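Carbamate kinase (Mycoplasma penetrans, PDB 4AXS) probably catalyses the reversible transfer of a phosphoryl group between carbamoyl phosphate and ADP, yielding ATP. Local coordinates at residues A[113-118]-A[203-208]; A[53-58]-A[120-125]; A[127-132]-A[197-202]; A[34-39]-A[66-71]. One frame throughout, in Å; residues are numbered along the deposited sequence.

Interaction 1: residues A[113-118]-A[203-208]; sequences TAISNE and GCVCIV
Ile-115 on helix 96-121 meets Val-205 and Ile-207 on strand 205-207, one of its branches to each. Its CD1 reaches Val-205 CG2 almost end to end. The modelled separation of these methyls, 3.2 Å, is shorter than two carbons can tolerate and is therefore doubtful, although their being neighbours is supported by the direction of both side chains. The other branch is better behaved: Ile-115 CG2 lies 4.2 Å from Ile-207 CD1, an ordinary van der Waals distance, and here the two side chains slide past one another in opposite directions. The torsions account for this division of labour. In Ile-115, CG1 is anti to the backbone N (chi1 173°) and the chain stays extended through chi2 (-169°), which carries CD1 out from the helix to the strand. With the backbones 9.0 Å apart between Ile-115 CA and Val-205 CA, a helix is thus laid against a face of a β-sheet, as in the α/β/α sandwich of the amino acid kinase fold. The strand's alternation sets the pattern, since Val-205 and Ile-207 face the helix while Cys-206 points away, toward Asn-199 and Val-200 of helix 193-201 on the other face. Other residues pack beside the three. Val-128 touches both Ile-115 and Val-205, Tyr-130 packs on Ile-207, and Ile-54 of helix 48-59 reaches Ile-115. Farther out, a different side of helix 96-121 meets the second subunit, where Thr-113 OG1 is hydrogen-bonded to Gln-134 NE2 and Asn-117 OD1 to Tyr-223 N, both of that subunit.

Interaction 2: residues A[53-58]-A[120-125]; sequences KIAALI and KKLNIQ
Ala-55 on helix 48-59 packs against Leu-122, just where helix 96-121 comes to an end in a Schellman motif; two helices covering the central sheet of the amino acid kinase fold meet at this point. Along 120-125, the last turn of the helix supplies the acceptors of the motif. Lys-120 O receives Asn-123 N at 2.7 Å, and Leu-119 O receives Ile-124 N. The side chain of Lys-120 is directed to the second subunit, with a weak hydrogen bond from NZ to Asn-221 OD1 there. Leu-122 follows and provides the main apolar touch. Its CG is anti to the carbonyl carbon (chi1 -38°), and CD1 is the branch that arrives at the helix, 3.4 Å from Ala-55 CB. The same methyl also lies over the backbone at this point, 3.9 Å from Ala-55 C and 4.3 Å from Ala-56 N. The close approach, 7.8 Å between Ala-55 CA and Leu-122 CA, goes with the small side chain of Ala-55. Asn-123 then takes a positive phi (42°) as the C-prime residue, and this reverses the chain so that Ile-124 also faces helix 48-59. Gln-59 touches Leu-122 and Ile-124 alike, whereas Ile-58 starts toward the segment but ends on Leu-119 and Lys-126. The outermost methyl of Ile-124, CD1, stops 4.4 Å from Ala-55 O.

Interaction 3: residues A[127-132]-A[197-202]; sequences DVLYFL and KQNVNN
Asn-199 turns its amide against the ends of Leu-129 and Phe-131, two residues that project from the same side of the chain at strand 128-130. The asparagine has CG anti to the carbonyl carbon (chi1 -74°), which sends the amide off the helix with its two ends in different surroundings. OD1 comes to the rim of the Phe-131 ring, near the ring plane, at 3.4 Å from CZ and 3.8 Å from CE2. The amide and ring planes are 35° apart, so the groups are tilted against each other and not stacked. On the other end, Asn-199 ND2 lies 3.9 Å from Leu-129 CD2, with the leucine side chain running across the asparagine at about a right angle. In Phe-131, chi1 (-54°) points the CB-CG axis, and CZ at its far end, at the helix; chi2 only sets how the ring is rotated about that axis. In this way helix 193-201 covers one face of the parallel pair of strands 128-130 and 205-207, part of the amino acid kinase α/β fold, with the backbones 8.8 Å apart between Leu-129 CA and Asn-199 CA. The polar group is buried, and it is satisfied across the dimer interface: Asn-199 OD1 is hydrogen-bonded to ND2 of Asn-199 of the second subunit. Phe-131 likewise meets the ring of Phe-131 of that subunit, while Leu-129 packs on its Ala-195.

Interaction 4: residues A[34-39]-A[66-71]; sequences NALGDN and VGHGNG. With SO4 (sulfate ion), chain B; SO4 (sulfate ion), chain C.
Leu-36 touches His-68 and Gly-69, bringing the loop after strand 27-31 against the end of strand 64-68 and the turn after it; in the amino acid kinase fold, glycine-rich turns at the ends of these strands line the phosphate-binding part of the active site. Two sulfate ions, probably from the crystallisation liquor, lie here, consistent with such a site. Along 34-39, Asn-34 comes first and bonds to one of them: its ND2 donates to O2 of the chain C sulfate at 3.2 Å, with an N-H...O angle of 150°. The chain B sulfate sits by the other segment, where Gly-69 CA approaches its O2 to 3.2 Å and Gly-71 N gives its O1 a weak, bent hydrogen bond of 3.5 Å. Leu-36, with CG anti to the carbonyl carbon (chi1 -64°), turns CD1 to the second segment, 4.0 Å from Gly-69 O and 4.3 Å from His-68 ND1. That pair is itself joined: ND1 donates to Gly-69 O over 2.9 Å with an angle of 170°, the oxygen lying in the imidazole plane but the donor standing well above the carbonyl plane. With NE2 bonded to Tyr-130 OH, the ring is held at both nitrogens. At the start of helix 40-46, Asn-39 is the N-cap, its OD1 accepting from Gln-42 N.

How the interactions relate
Interactions 1 and 3 cover opposite faces of one pair of parallel strands, their centres 9 Å apart, and are stitched together by Ile-207 N to Leu-129 O at 2.7 Å and Val-205 O to Leu-129 N at 2.9 Å. Interaction 2 extends interaction 1 along helix 96-121, with Glu-118 CB 3.7 Å from Ala-55 CB. Strand 64-68, which carries part of interaction 4, joins strand 205-207 through Val-208 N to Val-66 O (2.8 Å). A hydrogen bond of 2.7 Å between Tyr-130 OH and His-68 NE2 connects interactions 3 and 4, whose centres are about 20 Å apart; the sulfates lie on the Asn-34 and Gly-69 to Gly-71 side of interaction 4.

Interaction 1: residues A[113-118]-A[203-208]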
loop_
_atom_site.group_PDB
_atom_site.type_symbol
_atom_site.label_atom_id
_atom_site.label_comp_id
_atom_site.label_asym_id
_atom_site.label_seq_id
_atom_site.Cartn_x
_atom_site.Cartn_y
_atom_site.Cartn_z
ATOM N N THR A 113 -6.177 8.465 -5.688
ATOM C CA THR A 113 -7.285 9.386 -5.893
ATOM C C THR A 113 -7.045 10.197 -7.165
ATOM O O THR A 113 -7.821 10.128 -8.126
ATOM C CB THR A 113 -7.440 10.384 -4.734
ATOM O OG1 THR A 113 -7.739 9.687 -3.522
ATOM C CG2 THR A 113 -8.564 11.350 -5.023
ATOM N N ALA A 114 -5.945 10.950 -7.160
ATOM C CA ALA A 114 -5.689 11.963 -8.171
ATOM C C ALA A 114 -5.734 11.421 -9.593
ATOM O O ALA A 114 -6.340 12.029 -10.485
ATOM C CB ALA A 114 -4.374 12.644 -7.900
ATOM N N ILE A 115 -5.105 10.277 -9.815
ATOM C CA ILE A 115 -5.011 9.777 -11.178
ATOM C C ILE A 115 -6.334 9.148 -11.595
ATOM O O ILE A 115 -6.727 9.214 -12.762
ATOM C CB ILE A 115 -3.847 8.790 -11.357
ATOM C CG1 ILE A 115 -3.892 8.173 -12.749
ATOM C CG2 ILE A 115 -3.930 7.685 -10.315
ATOM C CD1 ILE A 115 -2.949 7.022 -12.913
ATOM N N SER A 116 -7.014 8.531 -10.636
ATOM C CA SER A 116 -8.382 8.080 -10.849
ATOM C C SER A 116 -9.213 9.310 -11.206
ATOM O O SER A 116 -9.920 9.329 -12.216
ATOM C CB SER A 116 -8.934 7.412 -9.581
ATOM O OG SER A 116 -8.605 6.030 -9.511
ATOM N N ASN A 117 -9.107 10.342 -10.376
ATOM C CA ASN A 117 -9.869 11.563 -10.579
ATOM C C ASN A 117 -9.659 12.161 -11.970
ATOM O O ASN A 117 -10.630 12.438 -12.680
ATOM C CB ASN A 117 -9.531 12.586 -9.501
ATOM C CG ASN A 117 -10.419 12.458 -8.287
ATOM O OD1 ASN A 117 -11.305 11.600 -8.243
ATOM N ND2 ASN A 117 -10.198 13.317 -7.292
ATOM N N GLU A 118 -8.397 12.349 -12.360
ATOM C CA GLU A 118 -8.083 12.924 -13.667
ATOM C C GLU A 118 -8.640 12.091 -14.818
ATOM O O GLU A 118 -9.194 12.638 -15.767
ATOM C CB GLU A 118 -6.573 13.113 -13.847
ATOM C CG GLU A 118 -5.947 14.111 -12.894
ATOM C CD GLU A 118 -6.618 15.465 -12.950
ATOM O OE1 GLU A 118 -7.117 15.823 -14.037
ATOM O OE2 GLU A 118 -6.653 16.168 -11.911
ATOM N N GLY A 203 -5.919 -3.172 -19.405
ATOM C CA GLY A 203 -5.713 -1.738 -19.482
ATOM C C GLY A 203 -5.624 -1.091 -18.113
ATOM O O GLY A 203 -6.027 0.057 -17.930
ATOM N N CYS A 204 -5.101 -1.816 -17.134
ATOM C CA CYS A 204 -5.055 -1.266 -15.790
ATOM C C CYS A 204 -3.865 -0.342 -15.639
ATOM O O CYS A 204 -2.738 -0.720 -15.957
ATOM C CB CYS A 204 -5.039 -2.380 -14.749
ATOM S SG CYS A 204 -6.585 -3.346 -14.731
ATOM N N VAL A 205 -4.126 0.882 -15.192
ATOM C CA VAL A 205 -3.053 1.824 -14.889
ATOM C C VAL A 205 -2.484 1.542 -13.492
ATOM O O VAL A 205 -3.101 1.868 -12.476
ATOM C CB VAL A 205 -3.518 3.288 -15.030
ATOM C CG1 VAL A 205 -4.872 3.466 -14.411
ATOM C CG2 VAL A 205 -2.506 4.242 -14.408
ATOM N N CYS A 206 -1.296 0.938 -13.474
ATOM C CA CYS A 206 -0.697 0.346 -12.286
ATOM C C CYS A 206 0.394 1.196 -11.653
ATOM O O CYS A 206 1.371 1.540 -12.305
ATOM C CB CYS A 206 -0.052 -0.986 -12.655
ATOM S SG CYS A 206 -1.099 -2.127 -13.535
ATOM N N ILE A 207 0.250 1.480 -10.361
ATOM C CA ILE A 207 1.262 2.231 -9.628
ATOM C C ILE A 207 2.116 1.273 -8.816
ATOM O O ILE A 207 1.607 0.548 -7.960
ATOM C CB ILE A 207 0.632 3.288 -8.712
ATOM C CG1 ILE A 207 -0.429 4.084 -9.476
ATOM C CG2 ILE A 207 1.703 4.199 -8.141
ATOM C CD1 ILE A 207 -1.232 5.024 -8.608
ATOM N N VAL A 208 3.416 1.269 -9.100
ATOM C CA VAL A 208 4.348 0.349 -8.456
ATOM C C VAL A 208 5.697 0.990 -8.163
ATOM O O VAL A 208 5.974 2.126 -8.581
ATOM C CB VAL A 208 4.610 -0.873 -9.330
ATOM C CG1 VAL A 208 3.370 -1.741 -9.420
ATOM C CG2 VAL A 208 5.071 -0.438 -10.708
#

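Interaction 2: residues A[53-58]-A[120-125]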
loop_
_atom_site.group_PDB
_atom_site.type_symbol
_atom_site.label_atom_id
_atom_site.label_comp_id
_atom_site.label_asym_id
_atom_site.label_seq_id
_atom_site.Cartn_x
_atom_site.Cartn_y
_atom_site.Cartn_z
ATOM N N LYS A 53 -1.244 14.876 -16.340
ATOM C CA LYS A 53 -0.341 14.466 -17.412
ATOM C C LYS A 53 -0.486 12.965 -17.702
ATOM O O LYS A 53 -0.532 12.556 -18.864
ATOM C CB LYS A 53 1.125 14.804 -17.102
ATOM C CG LYS A 53 1.399 16.216 -16.586
ATOM C CD LYS A 53 1.441 17.292 -17.668
ATOM C CE LYS A 53 2.259 18.497 -17.166
ATOM N NZ LYS A 53 1.960 19.796 -17.853
ATOM N N ILE A 54 -0.559 12.142 -16.656
ATOM C CA ILE A 54 -0.716 10.698 -16.860
ATOM C C ILE A 54 -2.044 10.379 -17.541
ATOM O O ILE A 54 -2.113 9.519 -18.420
ATOM C CB ILE A 54 -0.599 9.895 -15.543
ATOM C CG1 ILE A 54 0.857 9.847 -15.077
ATOM C CG2 ILE A 54 -1.102 8.479 -15.746
ATOM C CD1 ILE A 54 1.034 9.690 -13.598
ATOM N N ALA A 55 -3.098 11.079 -17.136
ATOM C CA ALA A 55 -4.398 10.887 -17.750
ATOM C C ALA A 55 -4.301 11.068 -19.264
ATOM O O ALA A 55 -4.731 10.196 -20.024
ATOM C CB ALA A 55 -5.411 11.849 -17.155
ATOM N N ALA A 56 -3.709 12.185 -19.692
ATOM C CA ALA A 56 -3.671 12.560 -21.113
ATOM C C ALA A 56 -3.000 11.543 -22.033
ATOM O O ALA A 56 -3.364 11.434 -23.203
ATOM C CB ALA A 56 -3.039 13.934 -21.297
ATOM N N LEU A 57 -2.021 10.811 -21.512
ATOM C CA LEU A 57 -1.344 9.786 -22.296
ATOM C C LEU A 57 -2.243 8.571 -22.473
ATOM O O LEU A 57 -2.255 7.939 -23.534
ATOM C CB LEU A 57 -0.027 9.370 -21.632
ATOM C CG LEU A 57 1.057 10.438 -21.481
ATOM C CD1 LEU A 57 2.223 9.896 -20.692
ATOM C CD2 LEU A 57 1.527 10.951 -22.843
ATOM N N ILE A 58 -2.989 8.247 -21.419
ATOM C CA ILE A 58 -3.924 7.129 -21.452
ATOM C C ILE A 58 -4.954 7.371 -22.548
ATOM O O ILE A 58 -5.535 6.424 -23.095
ATOM C CB ILE A 58 -4.672 6.968 -20.128
ATOM C CG1 ILE A 58 -3.700 6.957 -18.944
ATOM C CG2 ILE A 58 -5.510 5.704 -20.161
ATOM C CD1 ILE A 58 -2.764 5.777 -18.933
ATOM N N LYS A 120 -11.224 10.413 -14.859
ATOM C CA LYS A 120 -12.675 10.602 -14.907
ATOM C C LYS A 120 -13.068 11.919 -15.581
ATOM O O LYS A 120 -14.115 11.994 -16.231
ATOM C CB LYS A 120 -13.299 10.500 -13.507
ATOM C CG LYS A 120 -13.271 9.103 -12.915
ATOM C CD LYS A 120 -13.546 9.109 -11.400
ATOM C CE LYS A 120 -15.033 9.198 -11.052
ATOM N NZ LYS A 120 -15.804 8.073 -11.656
ATOM N N LYS A 121 -12.238 12.953 -15.428
ATOM C CA LYS A 121 -12.499 14.236 -16.095
ATOM C C LYS A 121 -12.607 14.023 -17.593
ATOM O O LYS A 121 -13.339 14.730 -18.283
ATOM C CB LYS A 121 -11.405 15.267 -15.799
ATOM C CG LYS A 121 -11.222 15.546 -14.331
ATOM C CD LYS A 121 -10.366 16.763 -14.076
ATOM C CE LYS A 121 -10.261 17.011 -12.580
ATOM N NZ LYS A 121 -9.810 18.382 -12.228
ATOM N N LEU A 122 -11.874 13.030 -18.080
ATOM C CA LEU A 122 -11.830 12.704 -19.497
ATOM C C LEU A 122 -12.836 11.608 -19.811
ATOM O O LEU A 122 -12.811 11.017 -20.900
ATOM C CB LEU A 122 -10.429 12.220 -19.867
ATOM C CG LEU A 122 -9.318 12.978 -19.145
ATOM C CD1 LEU A 122 -7.975 12.289 -19.331
ATOM C CD2 LEU A 122 -9.277 14.422 -19.631
ATOM N N ASN A 123 -13.711 11.334 -18.848
ATOM C CA ASN A 123 -14.664 10.250 -18.977
ATOM C C ASN A 123 -14.040 8.999 -19.582
ATOM O O ASN A 123 -14.568 8.412 -20.529
ATOM C CB ASN A 123 -15.879 10.694 -19.786
ATOM C CG ASN A 123 -17.146 10.675 -18.969
ATOM O OD1 ASN A 123 -17.630 11.720 -18.533
ATOM N ND2 ASN A 123 -17.680 9.477 -18.728
ATOM N N ILE A 124 -12.899 8.605 -19.031
ATOM C CA ILE A 124 -12.277 7.339 -19.394
ATOM C C ILE A 124 -12.545 6.295 -18.303
ATOM O O ILE A 124 -12.644 6.623 -17.113
ATOM C CB ILE A 124 -10.754 7.492 -19.624
ATOM C CG1 ILE A 124 -10.452 8.796 -20.374
ATOM C CG2 ILE A 124 -10.204 6.281 -20.376
ATOM C CD1 ILE A 124 -8.968 9.079 -20.584
ATOM N N GLN A 125 -12.673 5.040 -18.712
ATOM C CA GLN A 125 -12.924 3.976 -17.753
ATOM C C GLN A 125 -11.750 2.994 -17.706
ATOM O O GLN A 125 -11.471 2.284 -18.678
ATOM C CB GLN A 125 -14.255 3.270 -18.049
ATOM C CG GLN A 125 -15.441 4.236 -18.257
ATOM C CD GLN A 125 -15.677 5.182 -17.074
ATOM O OE1 GLN A 125 -15.410 6.387 -17.157
ATOM N NE2 GLN A 125 -16.184 4.636 -15.970
#

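Interaction 3: residues A[127-132]-A[197-202]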
loop_
_atom_site.group_PDB
_atom_site.type_symbol
_atom_site.label_atom_id
_atom_site.label_comp_id
_atom_site.label_asym_id
_atom_site.label_seq_id
_atom_site.Cartn_x
_atom_site.Cartn_y
_atom_site.Cartn_z
ATOM N N ASP A 127 -9.172 0.852 -14.432
ATOM C CA ASP A 127 -8.871 0.690 -13.014
ATOM C C ASP A 127 -7.445 1.122 -12.673
ATOM O O ASP A 127 -6.472 0.534 -13.176
ATOM C CB ASP A 127 -9.129 -0.746 -12.555
ATOM C CG ASP A 127 -10.599 -1.016 -12.283
ATOM O OD1 ASP A 127 -11.317 -0.076 -11.863
ATOM O OD2 ASP A 127 -11.037 -2.171 -12.479
ATOM N N VAL A 128 -7.328 2.154 -11.832
ATOM C CA VAL A 128 -6.029 2.536 -11.286
ATOM C C VAL A 128 -5.721 1.705 -10.042
ATOM O O VAL A 128 -6.533 1.641 -9.123
ATOM C CB VAL A 128 -5.930 4.038 -10.936
ATOM C CG1 VAL A 128 -4.480 4.424 -10.724
ATOM C CG2 VAL A 128 -6.520 4.904 -12.034
ATOM N N LEU A 129 -4.546 1.075 -10.031
ATOM C CA LEU A 129 -4.105 0.189 -8.949
ATOM C C LEU A 129 -2.819 0.686 -8.265
ATOM O O LEU A 129 -1.987 1.311 -8.903
ATOM C CB LEU A 129 -3.856 -1.212 -9.509
ATOM C CG LEU A 129 -5.004 -2.224 -9.595
ATOM C CD1 LEU A 129 -6.354 -1.534 -9.617
ATOM C CD2 LEU A 129 -4.826 -3.136 -10.815
ATOM N N TYR A 130 -2.669 0.411 -6.966
ATOM C CA TYR A 130 -1.417 0.670 -6.251
ATOM C C TYR A 130 -0.964 -0.588 -5.548
ATOM O O TYR A 130 -1.549 -0.976 -4.540
ATOM C CB TYR A 130 -1.518 1.808 -5.215
ATOM C CG TYR A 130 -0.148 2.231 -4.704
ATOM C CD1 TYR A 130 0.533 1.475 -3.742
ATOM C CD2 TYR A 130 0.488 3.356 -5.220
ATOM C CE1 TYR A 130 1.792 1.836 -3.303
ATOM C CE2 TYR A 130 1.750 3.741 -4.789
ATOM C CZ TYR A 130 2.405 2.982 -3.841
ATOM O OH TYR A 130 3.658 3.381 -3.429
ATOM N N PHE A 131 0.076 -1.222 -6.077
ATOM C CA PHE A 131 0.653 -2.397 -5.444
ATOM C C PHE A 131 1.729 -2.005 -4.439
ATOM O O PHE A 131 2.731 -1.383 -4.786
ATOM C CB PHE A 131 1.267 -3.338 -6.479
ATOM C CG PHE A 131 0.330 -3.738 -7.565
ATOM C CD1 PHE A 131 0.229 -2.984 -8.724
ATOM C CD2 PHE A 131 -0.454 -4.874 -7.443
ATOM C CE1 PHE A 131 -0.643 -3.347 -9.736
ATOM C CE2 PHE A 131 -1.327 -5.245 -8.458
ATOM C CZ PHE A 131 -1.416 -4.477 -9.605
ATOM N N LEU A 132 1.530 -2.385 -3.191
ATOM C CA LEU A 132 2.609 -2.323 -2.229
ATOM C C LEU A 132 3.787 -3.100 -2.843
ATOM O O LEU A 132 3.595 -4.217 -3.332
ATOM C CB LEU A 132 2.131 -2.945 -0.913
ATOM C CG LEU A 132 2.949 -2.792 0.370
ATOM C CD1 LEU A 132 3.610 -4.113 0.716
ATOM C CD2 LEU A 132 3.988 -1.664 0.293
ATOM N N LYS A 197 2.707 -7.309 -14.307
ATOM C CA LYS A 197 2.784 -7.120 -15.755
ATOM C C LYS A 197 1.465 -7.496 -16.409
ATOM O O LYS A 197 1.025 -6.845 -17.353
ATOM C CB LYS A 197 3.959 -7.889 -16.387
ATOM C CG LYS A 197 4.458 -7.282 -17.726
ATOM C CD LYS A 197 3.957 -8.048 -18.953
ATOM C CE LYS A 197 4.991 -9.074 -19.411
ATOM N NZ LYS A 197 5.656 -9.782 -18.270
ATOM N N GLN A 198 0.819 -8.531 -15.892
ATOM C CA GLN A 198 -0.491 -8.906 -16.411
ATOM C C GLN A 198 -1.551 -7.816 -16.236
ATOM O O GLN A 198 -2.298 -7.531 -17.169
ATOM C CB GLN A 198 -0.972 -10.216 -15.806
ATOM C CG GLN A 198 -2.130 -10.831 -16.566
ATOM C CD GLN A 198 -1.953 -12.329 -16.756
ATOM O OE1 GLN A 198 -0.981 -12.772 -17.376
ATOM N NE2 GLN A 198 -2.889 -13.119 -16.216
ATOM N N ASN A 199 -1.631 -7.203 -15.059
ATOM C CA ASN A 199 -2.550 -6.081 -14.903
ATOM C C ASN A 199 -2.270 -4.978 -15.929
ATOM O O ASN A 199 -3.186 -4.301 -16.397
ATOM C CB ASN A 199 -2.510 -5.524 -13.478
ATOM C CG ASN A 199 -3.217 -6.429 -12.477
ATOM O OD1 ASN A 199 -2.596 -6.959 -11.557
ATOM N ND2 ASN A 199 -4.517 -6.609 -12.657
ATOM N N VAL A 200 -0.997 -4.807 -16.272
ATOM C CA VAL A 200 -0.589 -3.849 -17.301
ATOM C C VAL A 200 -0.993 -4.322 -18.691
ATOM O O VAL A 200 -1.222 -3.514 -19.589
ATOM C CB VAL A 200 0.924 -3.649 -17.323
ATOM C CG1 VAL A 200 1.288 -2.651 -18.398
ATOM C CG2 VAL A 200 1.422 -3.189 -15.964
ATOM N N ASN A 201 -1.064 -5.639 -18.860
ATOM C CA ASN A 201 -1.545 -6.227 -20.100
ATOM C C ASN A 201 -3.013 -5.891 -20.290
ATOM O O ASN A 201 -3.429 -5.471 -21.366
ATOM C CB ASN A 201 -1.326 -7.734 -20.093
ATOM C CG ASN A 201 0.141 -8.106 -20.147
ATOM O OD1 ASN A 201 0.548 -9.116 -19.579
ATOM N ND2 ASN A 201 0.948 -7.285 -20.825
ATOM N N ASN A 202 -3.801 -6.071 -19.237
ATOM C CA ASN A 202 -5.122 -5.469 -19.216
ATOM C C ASN A 202 -4.870 -3.972 -19.332
ATOM O O ASN A 202 -3.723 -3.532 -19.345
ATOM C CB ASN A 202 -5.846 -5.769 -17.911
ATOM C CG ASN A 202 -5.856 -7.247 -17.558
ATOM O OD1 ASN A 202 -6.642 -7.687 -16.709
ATOM N ND2 ASN A 202 -4.983 -8.018 -18.190
#

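Interaction 4: residues A[34-39]-A[66-71]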
loop_
_atom_site.group_PDB
_atom_site.type_symbol
_atom_site.label_atom_id
_atom_site.label_comp_id
_atom_site.label_asym_id
_atom_site.label_seq_id
_atom_site.Cartn_x
_atom_site.Cartn_y
_atom_site.Cartn_z
ATOM N N ASN A 34 10.787 14.731 -4.340
ATOM C CA ASN A 34 10.761 16.168 -4.083
ATOM C C ASN A 34 9.566 16.820 -4.777
ATOM O O ASN A 34 9.098 17.881 -4.367
ATOM C CB ASN A 34 12.062 16.853 -4.518
ATOM C CG ASN A 34 13.306 16.190 -3.947
ATOM O OD1 ASN A 34 13.314 15.700 -2.813
ATOM N ND2 ASN A 34 14.374 16.175 -4.743
ATOM N N ALA A 35 9.072 16.177 -5.829
ATOM C CA ALA A 35 7.881 16.650 -6.523
ATOM C C ALA A 35 6.579 16.380 -5.744
ATOM O O ALA A 35 5.509 16.858 -6.135
ATOM C CB ALA A 35 7.802 16.036 -7.900
ATOM N N LEU A 36 6.660 15.620 -4.651
ATOM C CA LEU A 36 5.461 15.347 -3.858
ATOM C C LEU A 36 5.365 16.243 -2.613
ATOM O O LEU A 36 4.337 16.248 -1.913
ATOM C CB LEU A 36 5.338 13.853 -3.510
ATOM C CG LEU A 36 5.143 12.895 -4.703
ATOM C CD1 LEU A 36 5.460 11.456 -4.340
ATOM C CD2 LEU A 36 3.751 12.992 -5.326
ATOM N N GLY A 37 6.423 17.006 -2.341
ATOM C CA GLY A 37 6.348 18.038 -1.325
ATOM C C GLY A 37 6.794 17.700 0.087
ATOM O O GLY A 37 7.624 16.821 0.307
ATOM N N ASP A 38 6.231 18.424 1.050
ATOM C CA ASP A 38 6.710 18.425 2.432
ATOM C C ASP A 38 5.654 17.930 3.427
ATOM O O ASP A 38 5.979 17.424 4.505
ATOM C CB ASP A 38 7.098 19.852 2.823
ATOM C CG ASP A 38 8.592 20.059 2.889
ATOM O OD1 ASP A 38 9.281 19.850 1.858
ATOM O OD2 ASP A 38 9.074 20.451 3.977
ATOM N N ASN A 39 4.388 18.106 3.073
ATOM C CA ASN A 39 3.314 17.761 3.974
ATOM C C ASN A 39 2.175 17.168 3.184
ATOM O O ASN A 39 2.086 17.383 1.973
ATOM C CB ASN A 39 2.854 18.992 4.773
ATOM C CG ASN A 39 2.443 20.163 3.880
ATOM O OD1 ASN A 39 1.844 19.982 2.816
ATOM N ND2 ASN A 39 2.764 21.371 4.316
ATOM N N VAL A 66 2.902 3.622 -13.639
ATOM C CA VAL A 66 3.302 4.750 -12.799
ATOM C C VAL A 66 4.145 4.366 -11.582
ATOM O O VAL A 66 3.934 3.310 -10.979
ATOM C CB VAL A 66 2.086 5.577 -12.365
ATOM C CG1 VAL A 66 2.539 6.794 -11.593
ATOM C CG2 VAL A 66 1.288 5.992 -13.587
ATOM N N GLY A 67 5.100 5.233 -11.241
ATOM C CA GLY A 67 6.015 5.013 -10.133
ATOM C C GLY A 67 6.409 6.326 -9.484
ATOM O O GLY A 67 6.100 7.388 -10.010
ATOM N N HIS A 68 7.085 6.263 -8.337
ATOM C CA HIS A 68 7.412 7.467 -7.576
ATOM C C HIS A 68 8.483 7.208 -6.530
ATOM O O HIS A 68 8.632 6.086 -6.047
ATOM C CB HIS A 68 6.168 8.018 -6.876
ATOM C CG HIS A 68 5.659 7.139 -5.773
ATOM N ND1 HIS A 68 6.148 7.198 -4.486
ATOM C CD2 HIS A 68 4.703 6.181 -5.770
ATOM C CE1 HIS A 68 5.533 6.300 -3.741
ATOM N NE2 HIS A 68 4.647 5.674 -4.495
ATOM N N GLY A 69 9.219 8.257 -6.176
ATOM C CA GLY A 69 10.220 8.162 -5.133
ATOM C C GLY A 69 9.596 8.518 -3.805
ATOM O O GLY A 69 8.394 8.797 -3.732
ATOM N N ASN A 70 10.410 8.530 -2.750
ATOM C CA ASN A 70 9.890 8.755 -1.407
ATOM C C ASN A 70 10.903 9.295 -0.405
ATOM O O ASN A 70 10.706 9.175 0.801
ATOM C CB ASN A 70 9.290 7.469 -0.871
ATOM C CG ASN A 70 10.343 6.498 -0.376
ATOM O OD1 ASN A 70 11.505 6.536 -0.816
ATOM N ND2 ASN A 70 9.946 5.618 0.553
ATOM N N GLY A 71 11.983 9.894 -0.904
ATOM C CA GLY A 71 13.022 10.428 -0.046
ATOM C C GLY A 71 12.454 11.244 1.098
ATOM O O GLY A 71 12.633 10.903 2.267
HETATM S S SO4 B . 13.727 10.544 -4.690
HETATM O O1 SO4 B . 14.072 9.578 -3.645
HETATM O O2 SO4 B . 12.268 10.630 -4.716
HETATM O O3 SO4 B . 14.272 11.881 -4.421
HETATM O O4 SO4 B . 14.279 10.129 -5.989
HETATM S S SO4 C . 14.504 15.248 -8.595
HETATM O O1 SO4 C . 14.756 15.676 -9.967
HETATM O O2 SO4 C . 13.909 16.380 -7.881
HETATM O O3 SO4 C . 13.600 14.098 -8.615
HETATM O O4 SO4 C . 15.761 14.845 -7.952
#